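Long-range contacts in NANS (YJHS), A 9-O-acetyl N-acetylneuraminic acid esterase (PDB 3PT5), which probably hydrolyses the 9-O-acetyl ester of 9-O-acetyl-N-acetylneuraminate, a sialic acid of mammalian mucosa on which E. coli can then grow: residues Ile126-Cys130 with Asp166-Thr171; Leu195-Tyr200 with Phe246-Ala252; Asp237-Trp242 with Leu308-Phe313. One frame throughout, in Å; residues are numbered along the deposited sequence.

Contact 1. Residues Ile126-Cys130 with Asp166-Thr171; sequences IVPCC and DLVSRT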
ATOM      1  N   ILE A 126      -6.546   2.266  -7.996  1.00 10.99           N
ATOM      2  CA  ILE A 126      -5.328   2.038  -7.214  1.00 11.70           C
ATOM      3  C   ILE A 126      -4.392   1.108  -8.000  1.00 11.46           C
ATOM      4  O   ILE A 126      -4.852   0.162  -8.639  1.00 11.84           O
ATOM      5  CB  ILE A 126      -5.693   1.392  -5.843  1.00 10.91           C
ATOM      6  CG1 ILE A 126      -6.542   2.361  -4.989  1.00 11.78           C
ATOM      7  CG2 ILE A 126      -4.467   0.895  -5.081  1.00 12.01           C
ATOM      8  CD1 ILE A 126      -6.074   3.781  -4.885  1.00 13.26           C
ATOM      9  N   VAL A 127      -3.097   1.413  -7.956  1.00 11.22           N
ATOM     10  CA  VAL A 127      -2.061   0.604  -8.592  1.00 11.06           C
ATOM     11  C   VAL A 127      -1.189  -0.046  -7.468  1.00 10.84           C
ATOM     12  O   VAL A 127      -0.261   0.564  -6.979  1.00 10.77           O
ATOM     13  CB  VAL A 127      -1.189   1.437  -9.597  1.00 10.55           C
ATOM     14  CG1 VAL A 127      -0.168   0.544 -10.327  1.00 11.74           C
ATOM     15  CG2 VAL A 127      -2.084   2.170 -10.612  1.00 10.57           C
ATOM     16  N   PRO A 128      -1.552  -1.285  -7.047  1.00 10.83           N
ATOM     17  CA  PRO A 128      -0.865  -1.897  -5.912  1.00 10.57           C
ATOM     18  C   PRO A 128       0.439  -2.558  -6.346  1.00 11.25           C
ATOM     19  O   PRO A 128       0.432  -3.494  -7.167  1.00 11.82           O
ATOM     20  CB  PRO A 128      -1.914  -2.881  -5.340  1.00 10.24           C
ATOM     21  CG  PRO A 128      -2.840  -3.152  -6.462  1.00 11.55           C
ATOM     22  CD  PRO A 128      -2.701  -2.086  -7.506  1.00 11.67           C
ATOM     23  N   CYS A 129       1.536  -2.044  -5.780  1.00 11.25           N
ATOM     24  CA  CYS A 129       2.895  -2.518  -6.075  1.00 11.54           C
ATOM     25  C   CYS A 129       3.737  -2.742  -4.829  1.00 11.97           C
ATOM     26  O   CYS A 129       4.871  -2.295  -4.789  1.00 14.06           O
ATOM     27  CB  CYS A 129       3.603  -1.537  -7.022  1.00 11.43           C
ATOM     28  SG  CYS A 129       2.707  -1.204  -8.545  1.00 16.18           S
ATOM     29  N   CYS A 130       3.167  -3.408  -3.818  1.00 11.20           N
ATOM     30  CA  CYS A 130       3.884  -3.634  -2.563  1.00 11.64           C
ATOM     31  C   CYS A 130       4.394  -5.052  -2.451  1.00 11.50           C
ATOM     32  O   CYS A 130       3.847  -5.978  -3.058  1.00 11.85           O
ATOM     33  CB  CYS A 130       2.962  -3.361  -1.383  1.00 10.54           C
ATOM     34  SG  CYS A 130       2.113  -1.779  -1.418  1.00 13.17           S
ATOM     35  N   ASP A 166       7.978  -3.020 -12.146  1.00 15.94           N
ATOM     36  CA  ASP A 166       6.576  -3.314 -11.866  1.00 15.71           C
ATOM     37  C   ASP A 166       5.871  -2.012 -11.457  1.00 14.42           C
ATOM     38  O   ASP A 166       4.782  -1.710 -11.950  1.00 14.66           O
ATOM     39  CB  ASP A 166       6.538  -4.388 -10.766  1.00 16.20           C
ATOM     40  CG  ASP A 166       5.146  -4.965 -10.519  1.00 18.51           C
ATOM     41  OD1 ASP A 166       4.391  -4.359  -9.726  1.00 19.05           O
ATOM     42  OD2 ASP A 166       4.805  -6.051 -11.071  1.00 18.28           O
ATOM     43  N   LEU A 167       6.521  -1.242 -10.595  1.00 14.14           N
ATOM     44  CA  LEU A 167       6.030   0.065 -10.171  1.00 14.15           C
ATOM     45  C   LEU A 167       5.813   1.025 -11.350  1.00 14.66           C
ATOM     46  O   LEU A 167       4.744   1.629 -11.477  1.00 14.13           O
ATOM     47  CB  LEU A 167       7.010   0.668  -9.166  1.00 14.42           C
ATOM     48  CG  LEU A 167       6.782   2.086  -8.665  1.00 14.23           C
ATOM     49  CD1 LEU A 167       5.536   2.146  -7.807  1.00 17.63           C
ATOM     50  CD2 LEU A 167       7.995   2.541  -7.899  1.00 16.74           C
ATOM     51  N   VAL A 168       6.830   1.153 -12.199  1.00 15.32           N
ATOM     52  CA  VAL A 168       6.776   2.054 -13.366  1.00 16.62           C
ATOM     53  C   VAL A 168       5.811   1.531 -14.430  1.00 16.71           C
ATOM     54  O   VAL A 168       4.944   2.268 -14.913  1.00 17.03           O
ATOM     55  CB  VAL A 168       8.204   2.321 -13.930  1.00 16.57           C
ATOM     56  CG1 VAL A 168       8.164   2.865 -15.383  1.00 19.13           C
ATOM     57  CG2 VAL A 168       8.912   3.304 -13.058  1.00 17.03           C
ATOM     58  N   SER A 169       5.925   0.243 -14.743  1.00 16.52           N
ATOM     59  CA  SER A 169       5.125  -0.377 -15.783  1.00 18.01           C
ATOM     60  C   SER A 169       3.634  -0.367 -15.467  1.00 17.00           C
ATOM     61  O   SER A 169       2.816  -0.047 -16.353  1.00 17.92           O
ATOM     62  CB  SER A 169       5.649  -1.786 -16.084  1.00 18.23           C
ATOM     63  OG  SER A 169       4.586  -2.722 -16.124  1.00 25.30           O
ATOM     64  N   ARG A 170       3.272  -0.653 -14.212  1.00 14.98           N
ATOM     65  CA  ARG A 170       1.869  -0.632 -13.802  1.00 15.11           C
ATOM     66  C   ARG A 170       1.298   0.786 -13.704  1.00 14.64           C
ATOM     67  O   ARG A 170       0.153   1.000 -14.046  1.00 15.29           O
ATOM     68  CB  ARG A 170       1.677  -1.375 -12.479  1.00 14.29           C
ATOM     69  CG  ARG A 170       1.654  -2.840 -12.686  1.00 16.02           C
ATOM     70  CD  ARG A 170       1.852  -3.599 -11.431  1.00 16.19           C
ATOM     71  NE  ARG A 170       0.757  -3.618 -10.466  1.00 13.90           N
ATOM     72  CZ  ARG A 170      -0.377  -4.298 -10.581  1.00 12.79           C
ATOM     73  NH1 ARG A 170      -0.729  -4.902 -11.725  1.00 13.59           N
ATOM     74  NH2 ARG A 170      -1.200  -4.320  -9.561  1.00 11.21           N
ATOM     75  N   THR A 171       2.099   1.736 -13.229  1.00 13.97           N
ATOM     76  CA  THR A 171       1.649   3.129 -13.178  1.00 15.05           C
ATOM     77  C   THR A 171       1.393   3.661 -14.586  1.00 15.97           C
ATOM     78  O   THR A 171       0.360   4.312 -14.841  1.00 14.81           O
ATOM     79  CB  THR A 171       2.653   4.016 -12.424  1.00 14.81           C
ATOM     80  OG1 THR A 171       2.745   3.545 -11.079  1.00 14.67           O
ATOM     81  CG2 THR A 171       2.202   5.491 -12.399  1.00 16.35           C
TER
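V127, P128 and C129, in a parallel strand of the central sheet of the alpha/beta SGNH hydrolase fold, meet R170 and its neighbours on helix 162-176, the helix that lies over the sheet on the way to strand 182-189. The two short segments run nearly antiparallel (169°), their axes 8.7 Å apart. The V127 and R170 side chains run past one another in opposing senses, with V127 CG1 against R170 CB (3.4 Å). Beyond that the bend of the arginine at chi3 (72°) brings NE and the guanidinium to the P128 carbonyl, the side chain crossing P128 at about a right angle. R170 NH2 gives the main bond to P128 O, 3.0 Å long with 148° at the hydrogen, the oxygen lying slightly out of the guanidinium plane; R170 NE adds a weak one to the same oxygen at 3.3 Å. C129 SG lies at the guanidinium edge, 3.6 Å from R170 NE, and it also reaches D166 OD1 at 3.8 Å. C129 CB also touches L167 CD1 at 4.2 Å. Further along, T171 OG1 turns back to L167 O and bonds T25 OG1 of strand 20-28.

Every touching residue is buried, so the charge needs partners. L55 O takes R170 NH2 and A56 O takes NH1, which ties the helix to the neighbouring strand 52-55 as well. D166 OD2 pairs with R57 and accepts from A150 N, D166 OD1 makes a long ionic pair with R170 NE, and R57 NH1 donates to P128 O. A buried arginine gripped by the carbonyls of P128, L55 and A56 is held in a fixed rotation; these oxygens solvate the cation, and the D166 carboxylate probably balances part of the charge that R170 and nearby R57 bring together.

Contact 2. Residues Leu195-Tyr200 with Phe246-Ala252; sequences LMTSDY and FPHAYEA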
ATOM      1  N   LEU A 195      16.155  -0.671   8.040  1.00 13.22           N
ATOM      2  CA  LEU A 195      16.552  -0.245   9.382  1.00 12.95           C
ATOM      3  C   LEU A 195      17.478  -1.233  10.062  1.00 13.23           C
ATOM      4  O   LEU A 195      18.240  -0.867  10.956  1.00 14.30           O
ATOM      5  CB  LEU A 195      15.342  -0.085  10.289  1.00 12.29           C
ATOM      6  CG  LEU A 195      14.294   0.951   9.936  1.00 12.53           C
ATOM      7  CD1 LEU A 195      13.077   0.757  10.850  1.00 11.05           C
ATOM      8  CD2 LEU A 195      14.867   2.322  10.103  1.00 11.92           C
ATOM      9  N   MET A 196      17.374  -2.499   9.674  1.00 12.50           N
ATOM     10  CA  MET A 196      18.082  -3.585  10.344  1.00 13.03           C
ATOM     11  C   MET A 196      19.471  -3.845   9.808  1.00 13.83           C
ATOM     12  O   MET A 196      20.259  -4.516  10.470  1.00 13.10           O
ATOM     13  CB  MET A 196      17.268  -4.878  10.225  1.00 13.02           C
ATOM     14  CG  MET A 196      15.962  -4.803  10.958  1.00 13.91           C
ATOM     15  SD  MET A 196      15.180  -6.416  11.032  1.00 18.15           S
ATOM     16  CE  MET A 196      14.330  -6.452   9.503  1.00 19.78           C
ATOM     17  N   THR A 197      19.748  -3.378   8.582  1.00 14.27           N
ATOM     18  CA  THR A 197      20.987  -3.795   7.905  1.00 15.08           C
ATOM     19  C   THR A 197      22.147  -2.881   8.296  1.00 16.83           C
ATOM     20  O   THR A 197      21.946  -1.741   8.738  1.00 16.68           O
ATOM     21  CB  THR A 197      20.873  -3.888   6.345  1.00 15.39           C
ATOM     22  OG1 THR A 197      20.903  -2.574   5.783  1.00 17.34           O
ATOM     23  CG2 THR A 197      19.602  -4.592   5.897  1.00 14.37           C
ATOM     24  N   SER A 198      23.362  -3.391   8.137  1.00 18.09           N
ATOM     25  CA  SER A 198      24.549  -2.596   8.466  1.00 19.93           C
ATOM     26  C   SER A 198      24.697  -1.465   7.439  1.00 20.71           C
ATOM     27  O   SER A 198      25.358  -0.452   7.704  1.00 21.60           O
ATOM     28  CB  SER A 198      25.808  -3.474   8.513  1.00 19.74           C
ATOM     29  OG  SER A 198      26.117  -3.969   7.228  1.00 23.66           O
ATOM     30  N   ASP A 199      24.054  -1.629   6.291  1.00 20.71           N
ATOM     31  CA  ASP A 199      24.080  -0.619   5.225  1.00 20.65           C
ATOM     32  C   ASP A 199      22.866   0.342   5.207  1.00 19.93           C
ATOM     33  O   ASP A 199      22.538   0.916   4.166  1.00 19.43           O
ATOM     34  CB  ASP A 199      24.243  -1.322   3.881  1.00 21.31           C
ATOM     35  CG  ASP A 199      24.695  -0.382   2.786  1.00 23.65           C
ATOM     36  OD1 ASP A 199      25.512   0.532   3.060  1.00 26.16           O
ATOM     37  OD2 ASP A 199      24.203  -0.552   1.651  1.00 28.30           O
ATOM     38  N   TYR A 200      22.213   0.532   6.351  1.00 18.63           N
ATOM     39  CA  TYR A 200      21.004   1.372   6.418  1.00 18.64           C
ATOM     40  C   TYR A 200      21.223   2.785   5.898  1.00 18.18           C
ATOM     41  O   TYR A 200      20.292   3.417   5.404  1.00 16.93           O
ATOM     42  CB  TYR A 200      20.506   1.461   7.868  1.00 19.45           C
ATOM     43  CG  TYR A 200      21.377   2.341   8.740  1.00 20.98           C
ATOM     44  CD1 TYR A 200      21.069   3.684   8.931  1.00 21.74           C
ATOM     45  CD2 TYR A 200      22.535   1.827   9.336  1.00 23.68           C
ATOM     46  CE1 TYR A 200      21.872   4.500   9.708  1.00 24.69           C
ATOM     47  CE2 TYR A 200      23.342   2.632  10.108  1.00 26.68           C
ATOM     48  CZ  TYR A 200      23.001   3.966  10.295  1.00 26.81           C
ATOM     49  OH  TYR A 200      23.816   4.755  11.063  1.00 29.03           O
ATOM     50  N   PHE A 246      15.160   0.594  16.460  1.00 14.74           N
ATOM     51  CA  PHE A 246      16.171   1.002  15.488  1.00 14.87           C
ATOM     52  C   PHE A 246      16.147   2.546  15.375  1.00 14.98           C
ATOM     53  O   PHE A 246      15.971   3.080  14.294  1.00 13.65           O
ATOM     54  CB  PHE A 246      15.934   0.314  14.119  1.00 14.30           C
ATOM     55  CG  PHE A 246      15.728  -1.166  14.221  1.00 14.25           C
ATOM     56  CD1 PHE A 246      16.819  -2.044  14.282  1.00 15.46           C
ATOM     57  CD2 PHE A 246      14.446  -1.694  14.353  1.00 16.68           C
ATOM     58  CE1 PHE A 246      16.636  -3.423  14.409  1.00 16.25           C
ATOM     59  CE2 PHE A 246      14.248  -3.076  14.485  1.00 17.46           C
ATOM     60  CZ  PHE A 246      15.344  -3.940  14.524  1.00 14.29           C
ATOM     61  N   PRO A 247      16.358   3.261  16.507  1.00 15.34           N
ATOM     62  CA  PRO A 247      16.204   4.718  16.498  1.00 15.77           C
ATOM     63  C   PRO A 247      17.212   5.460  15.594  1.00 16.31           C
ATOM     64  O   PRO A 247      16.856   6.437  14.902  1.00 15.91           O
ATOM     65  CB  PRO A 247      16.388   5.100  17.983  1.00 15.98           C
ATOM     66  CG  PRO A 247      17.221   4.013  18.556  1.00 16.39           C
ATOM     67  CD  PRO A 247      16.822   2.751  17.812  1.00 15.94           C
ATOM     68  N   HIS A 248      18.462   5.007  15.588  1.00 16.93           N
ATOM     69  CA  HIS A 248      19.494   5.631  14.763  1.00 17.09           C
ATOM     70  C   HIS A 248      19.212   5.448  13.281  1.00 15.67           C
ATOM     71  O   HIS A 248      19.256   6.404  12.499  1.00 15.83           O
ATOM     72  CB  HIS A 248      20.875   5.075  15.105  1.00 17.60           C
ATOM     73  CG  HIS A 248      21.995   5.913  14.582  1.00 23.17           C
ATOM     74  ND1 HIS A 248      22.715   5.580  13.451  1.00 26.94           N
ATOM     75  CD2 HIS A 248      22.511   7.083  15.027  1.00 25.93           C
ATOM     76  CE1 HIS A 248      23.622   6.513  13.221  1.00 29.20           C
ATOM     77  NE2 HIS A 248      23.520   7.434  14.162  1.00 28.01           N
ATOM     78  N   ALA A 249      18.867   4.220  12.901  1.00 14.41           N
ATOM     79  CA  ALA A 249      18.514   3.952  11.521  1.00 12.69           C
ATOM     80  C   ALA A 249      17.191   4.639  11.150  1.00 13.01           C
ATOM     81  O   ALA A 249      17.038   5.107  10.048  1.00 13.84           O
ATOM     82  CB  ALA A 249      18.439   2.460  11.279  1.00 13.09           C
ATOM     83  N   TYR A 250      16.224   4.670  12.065  1.00 12.68           N
ATOM     84  CA  TYR A 250      14.965   5.351  11.797  1.00 12.43           C
ATOM     85  C   TYR A 250      15.165   6.844  11.472  1.00 14.12           C
ATOM     86  O   TYR A 250      14.581   7.387  10.517  1.00 14.31           O
ATOM     87  CB  TYR A 250      13.990   5.112  12.972  1.00 11.61           C
ATOM     88  CG  TYR A 250      12.748   5.893  12.820  1.00 11.08           C
ATOM     89  CD1 TYR A 250      11.702   5.418  12.023  1.00  9.77           C
ATOM     90  CD2 TYR A 250      12.613   7.140  13.428  1.00 13.76           C
ATOM     91  CE1 TYR A 250      10.548   6.176  11.844  1.00  9.76           C
ATOM     92  CE2 TYR A 250      11.455   7.899  13.262  1.00 12.91           C
ATOM     93  CZ  TYR A 250      10.433   7.414  12.462  1.00 11.28           C
ATOM     94  OH  TYR A 250       9.300   8.184  12.327  1.00 12.53           O
ATOM     95  N   GLU A 251      16.036   7.490  12.243  1.00 14.86           N
ATOM     96  CA  GLU A 251      16.353   8.892  12.046  1.00 16.95           C
ATOM     97  C   GLU A 251      16.945   9.127  10.645  1.00 16.46           C
ATOM     98  O   GLU A 251      16.583  10.092   9.977  1.00 17.84           O
ATOM     99  CB  GLU A 251      17.336   9.329  13.138  1.00 17.98           C
ATOM    100  CG  GLU A 251      17.860  10.742  12.975  1.00 23.13           C
ATOM    101  CD  GLU A 251      18.281  11.383  14.301  1.00 31.00           C
ATOM    102  OE1 GLU A 251      19.074  10.773  15.068  1.00 33.87           O
ATOM    103  OE2 GLU A 251      17.804  12.513  14.564  1.00 33.99           O
ATOM    104  N   ALA A 252      17.808   8.220  10.181  1.00 15.62           N
ATOM    105  CA  ALA A 252      18.410   8.366   8.853  1.00 14.55           C
ATOM    106  C   ALA A 252      17.397   8.102   7.750  1.00 14.50           C
ATOM    107  O   ALA A 252      17.203   8.926   6.837  1.00 15.64           O
ATOM    108  CB  ALA A 252      19.601   7.464   8.700  1.00 14.86           C
TER
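L195 drives its side chain into the start of helix 247-253, between F246 and A249 and Y250 on the first turn. Its CB rests 3.9 Å from F246 CB, while the CD2 branch goes on to the helix backbone, 3.3 Å from Y250 N. The carbonyl of the same residue also presses on the helix, with L195 O 3.3 Å from A249 CB.

M196 crosses F246 at an angle. Its CG stands over one ring face in a CH-pi contact, 4.1 Å from the F246 ring centroid. With chi2 extended (-170°), M196 SD comes obliquely beside the same ring in a looser Met-aromatic contact, 5.1 Å from that centroid; the bend at chi3 turns CE off toward W242.

Y200, closing the type I turn that begins at T197, has CG wedged between its backbone N and carbonyl carbon (chi1 73°). That rotation swings the ring across to the helix: Y200 CD1 lies 3.6 Å from A249 CA, and A252 CB meets the ring edge in its plane, 3.9 Å from CE1 of Y200.

F246 is both the first residue past helix 240-245 and the N-cap of helix 247-253, so the loop, which joins strand 182-189 to helix 203-218, packs on the junction of two successive helices. W242 of helix 240-245 packs against L195 and M196, and I253 meets both L195 and Y200.

Contact 3. Residues Asp237-Trp242 with Leu308-Phe313; sequences DTTWYW and LRSSHF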
ATOM      1  N   ASP A 237       4.878   6.826   7.765  1.00 10.16           N
ATOM      2  CA  ASP A 237       5.681   6.397   8.904  1.00  9.69           C
ATOM      3  C   ASP A 237       5.562   4.872   9.141  1.00  9.38           C
ATOM      4  O   ASP A 237       4.920   4.131   8.359  1.00  9.53           O
ATOM      5  CB  ASP A 237       5.192   7.193  10.130  1.00  8.96           C
ATOM      6  CG  ASP A 237       6.276   7.411  11.204  1.00  9.98           C
ATOM      7  OD1 ASP A 237       7.395   6.861  11.085  1.00 11.44           O
ATOM      8  OD2 ASP A 237       5.983   8.152  12.179  1.00 11.59           O
ATOM      9  N   THR A 238       6.198   4.394  10.199  1.00  9.15           N
ATOM     10  CA  THR A 238       6.158   2.974  10.543  1.00  8.93           C
ATOM     11  C   THR A 238       5.664   2.824  11.990  1.00  8.49           C
ATOM     12  O   THR A 238       5.298   3.824  12.629  1.00  8.96           O
ATOM     13  CB  THR A 238       7.528   2.309  10.316  1.00 10.18           C
ATOM     14  OG1 THR A 238       7.417   0.887  10.516  1.00 10.12           O
ATOM     15  CG2 THR A 238       8.586   2.885  11.215  1.00 11.14           C
ATOM     16  N   THR A 239       5.597   1.580  12.482  1.00  7.65           N
ATOM     17  CA  THR A 239       5.062   1.322  13.824  1.00  7.80           C
ATOM     18  C   THR A 239       6.065   1.606  14.929  1.00  7.57           C
ATOM     19  O   THR A 239       7.272   1.718  14.678  1.00  8.77           O
ATOM     20  CB  THR A 239       4.597  -0.136  14.018  1.00  7.10           C
ATOM     21  OG1 THR A 239       5.736  -0.969  14.272  1.00  7.72           O
ATOM     22  CG2 THR A 239       3.845  -0.622  12.806  1.00  7.37           C
ATOM     23  N   TRP A 240       5.558   1.624  16.155  1.00  8.55           N
ATOM     24  CA  TRP A 240       6.382   1.939  17.303  1.00  8.72           C
ATOM     25  C   TRP A 240       7.487   0.931  17.504  1.00 10.03           C
ATOM     26  O   TRP A 240       8.541   1.279  18.028  1.00 11.16           O
ATOM     27  CB  TRP A 240       5.531   2.027  18.570  1.00  9.07           C
ATOM     28  CG  TRP A 240       4.807   0.775  18.998  1.00 10.87           C
ATOM     29  CD1 TRP A 240       3.477   0.477  18.768  1.00 10.90           C
ATOM     30  CD2 TRP A 240       5.323  -0.288  19.810  1.00 12.27           C
ATOM     31  NE1 TRP A 240       3.154  -0.730  19.373  1.00 13.16           N
ATOM     32  CE2 TRP A 240       4.263  -1.210  20.019  1.00 13.29           C
ATOM     33  CE3 TRP A 240       6.583  -0.560  20.383  1.00 13.67           C
ATOM     34  CZ2 TRP A 240       4.433  -2.393  20.752  1.00 15.34           C
ATOM     35  CZ3 TRP A 240       6.744  -1.745  21.117  1.00 14.41           C
ATOM     36  CH2 TRP A 240       5.675  -2.642  21.284  1.00 11.48           C
ATOM     37  N   TYR A 241       7.244  -0.314  17.086  1.00  9.00           N
ATOM     38  CA  TYR A 241       8.274  -1.377  17.199  1.00 10.47           C
ATOM     39  C   TYR A 241       9.577  -0.952  16.498  1.00 10.87           C
ATOM     40  O   TYR A 241      10.705  -1.030  17.080  1.00 11.56           O
ATOM     41  CB  TYR A 241       7.759  -2.710  16.619  1.00 10.19           C
ATOM     42  CG  TYR A 241       8.914  -3.681  16.448  1.00 10.77           C
ATOM     43  CD1 TYR A 241       9.425  -4.368  17.548  1.00 13.58           C
ATOM     44  CD2 TYR A 241       9.535  -3.846  15.220  1.00 12.43           C
ATOM     45  CE1 TYR A 241      10.511  -5.229  17.421  1.00 10.86           C
ATOM     46  CE2 TYR A 241      10.636  -4.700  15.072  1.00 11.50           C
ATOM     47  CZ  TYR A 241      11.111  -5.375  16.189  1.00 13.64           C
ATOM     48  OH  TYR A 241      12.180  -6.211  16.069  1.00 15.91           O
ATOM     49  N   TRP A 242       9.434  -0.507  15.250  1.00 11.12           N
ATOM     50  CA  TRP A 242      10.583  -0.183  14.401  1.00 11.72           C
ATOM     51  C   TRP A 242      11.294   1.088  14.892  1.00 13.11           C
ATOM     52  O   TRP A 242      12.516   1.142  14.990  1.00 14.11           O
ATOM     53  CB  TRP A 242      10.079  -0.007  12.966  1.00 12.13           C
ATOM     54  CG  TRP A 242       9.556  -1.287  12.393  1.00 11.43           C
ATOM     55  CD1 TRP A 242       8.227  -1.650  12.233  1.00  9.84           C
ATOM     56  CD2 TRP A 242      10.332  -2.414  11.972  1.00 10.42           C
ATOM     57  NE1 TRP A 242       8.147  -2.896  11.681  1.00  9.24           N
ATOM     58  CE2 TRP A 242       9.411  -3.409  11.520  1.00  9.75           C
ATOM     59  CE3 TRP A 242      11.710  -2.676  11.911  1.00 11.21           C
ATOM     60  CZ2 TRP A 242       9.826  -4.647  11.010  1.00  9.88           C
ATOM     61  CZ3 TRP A 242      12.133  -3.923  11.398  1.00 11.57           C
ATOM     62  CH2 TRP A 242      11.181  -4.895  10.958  1.00 13.18           C
ATOM     63  N   LEU A 308       6.617 -11.515  15.104  1.00 17.19           N
ATOM     64  CA  LEU A 308       6.659 -10.171  15.694  1.00 16.74           C
ATOM     65  C   LEU A 308       5.356  -9.437  15.406  1.00 16.69           C
ATOM     66  O   LEU A 308       5.148  -8.973  14.291  1.00 18.91           O
ATOM     67  CB  LEU A 308       7.832  -9.369  15.102  1.00 17.80           C
ATOM     68  CG  LEU A 308       9.244  -9.707  15.595  1.00 20.69           C
ATOM     69  CD1 LEU A 308      10.312  -8.960  14.782  1.00 22.87           C
ATOM     70  CD2 LEU A 308       9.409  -9.413  17.095  1.00 22.09           C
ATOM     71  N   ARG A 309       4.488  -9.329  16.394  1.00 13.36           N
ATOM     72  CA  ARG A 309       3.125  -8.804  16.150  1.00 11.65           C
ATOM     73  C   ARG A 309       3.108  -7.301  15.917  1.00 10.13           C
ATOM     74  O   ARG A 309       2.384  -6.817  15.044  1.00 10.52           O
ATOM     75  CB  ARG A 309       2.175  -9.159  17.310  1.00 11.87           C
ATOM     76  CG  ARG A 309       2.271 -10.628  17.830  1.00 13.11           C
ATOM     77  CD  ARG A 309       2.046 -11.672  16.720  1.00 11.04           C
ATOM     78  NE  ARG A 309       0.699 -11.613  16.112  1.00 11.97           N
ATOM     79  CZ  ARG A 309      -0.436 -11.973  16.732  1.00 12.44           C
ATOM     80  NH1 ARG A 309      -0.412 -12.370  18.004  1.00 14.65           N
ATOM     81  NH2 ARG A 309      -1.599 -11.908  16.091  1.00 10.68           N
ATOM     82  N   SER A 310       3.903  -6.587  16.707  1.00 10.17           N
ATOM     83  CA  SER A 310       3.940  -5.115  16.737  1.00  9.12           C
ATOM     84  C   SER A 310       4.637  -4.495  15.513  1.00  8.47           C
ATOM     85  O   SER A 310       4.678  -3.269  15.355  1.00  9.26           O
ATOM     86  CB  SER A 310       4.648  -4.636  18.024  1.00  9.80           C
ATOM     87  OG  SER A 310       5.959  -5.184  18.064  1.00 13.79           O
ATOM     88  N   SER A 311       5.125  -5.329  14.610  1.00  8.25           N
ATOM     89  CA  SER A 311       5.815  -4.814  13.454  1.00  8.25           C
ATOM     90  C   SER A 311       4.897  -4.303  12.339  1.00  7.05           C
ATOM     91  O   SER A 311       5.373  -3.621  11.400  1.00  7.63           O
ATOM     92  CB  SER A 311       6.756  -5.886  12.899  1.00  8.96           C
ATOM     93  OG  SER A 311       6.010  -7.028  12.497  1.00 10.55           O
ATOM     94  N   HIS A 312       3.613  -4.649  12.428  1.00  7.01           N
ATOM     95  CA  HIS A 312       2.630  -4.195  11.450  1.00  6.01           C
ATOM     96  C   HIS A 312       1.420  -3.513  12.064  1.00  7.20           C
ATOM     97  O   HIS A 312       0.956  -3.882  13.168  1.00  7.39           O
ATOM     98  CB  HIS A 312       2.114  -5.348  10.605  1.00  6.80           C
ATOM     99  CG  HIS A 312       3.178  -6.257  10.149  1.00  7.94           C
ATOM    100  ND1 HIS A 312       3.520  -7.492  10.571  1.00 12.06           N
ATOM    101  CD2 HIS A 312       4.013  -5.948   9.098  1.00  8.80           C
ATOM    102  CE1 HIS A 312       4.566  -7.901   9.788  1.00  8.15           C
ATOM    103  NE2 HIS A 312       4.856  -6.950   8.919  1.00 11.02           N
ATOM    104  N   PHE A 313       0.900  -2.524  11.326  1.00  8.08           N
ATOM    105  CA  PHE A 313      -0.332  -1.836  11.745  1.00  7.89           C
ATOM    106  C   PHE A 313      -1.534  -2.754  11.662  1.00  7.79           C
ATOM    107  O   PHE A 313      -1.575  -3.655  10.822  1.00  7.90           O
ATOM    108  CB  PHE A 313      -0.594  -0.629  10.880  1.00  8.51           C
ATOM    109  CG  PHE A 313       0.415   0.458  11.051  1.00  8.75           C
ATOM    110  CD1 PHE A 313       0.426   1.245  12.224  1.00  6.75           C
ATOM    111  CD2 PHE A 313       1.287   0.737  10.005  1.00  8.53           C
ATOM    112  CE1 PHE A 313       1.361   2.280  12.357  1.00  8.09           C
ATOM    113  CE2 PHE A 313       2.216   1.794  10.112  1.00  8.56           C
ATOM    114  CZ  PHE A 313       2.245   2.537  11.293  1.00  7.08           C
TER
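The backbones of Y241 and S311 approach to 5.6 Å between their CA atoms, where the first turn of helix 240-245 meets the irregular loop ahead of helix 315-335. The motif at the junction is an N-cap: T239 OG1 accepts a weak bond from Y241 N and donates to S310 O at 2.8 Å, so one hydroxyl both caps the helix and pins the loop. With OG1 lodged between the backbone N and the carbonyl carbon (chi1 80°), the methyl of T239 is turned to F313: CG2 stands over the centre of the ring in a CH-pi contact, 3.7 Å from the F313 centroid.

S310 is clasped by two aromatic side chains. S310 CB approaches the W240 indole obliquely, 3.5 Å from W240 CZ2, and its OG reaches Y241 CB at 3.4 Å. The Y241 side chain crosses that of L308 at about a right angle, with Y241 OH 3.6 Å from L308 CD1. S311 OG turns back to L308 O, bracing the loop from within.

The CB of H312 is directed away from 237-242, and its side chain touches S30, as would suit the serine-histidine pairing of SGNH hydrolases. N31 binds the flanking backbone, giving ND2 to S311 O and taking F313 N on OD1. That S311 oxygen has a second donor across the contact, W242 NE1, at 2.9 Å with 155° at the hydrogen: S311 O lies in the indole plane, and NE1 lies in the carbonyl plane on a lone pair.

Contact 1 is wholly buried, between a sheet strand and a helix packed on it, and contact 3 is mostly buried on the opposite side of the chain's centre, about 24 Å away between centres; contact 2, farthest from that centre, is partly exposed. Their chemistry follows: a charged arginine held by carbonyls in contact 1, apolar and aromatic packing in contact 2, neutral hydroxyl and indole donors to loop carbonyls in contact 3. Contacts 2 and 3 share a neighbourhood, because helices 240-245 and 247-253 follow each other and Y250 OH probably bonds D237 OD1, at 2.6 Å. Contact 1 touches neither, its nearest atoms about 11 Å from contact 3 and 16 Å from contact 2.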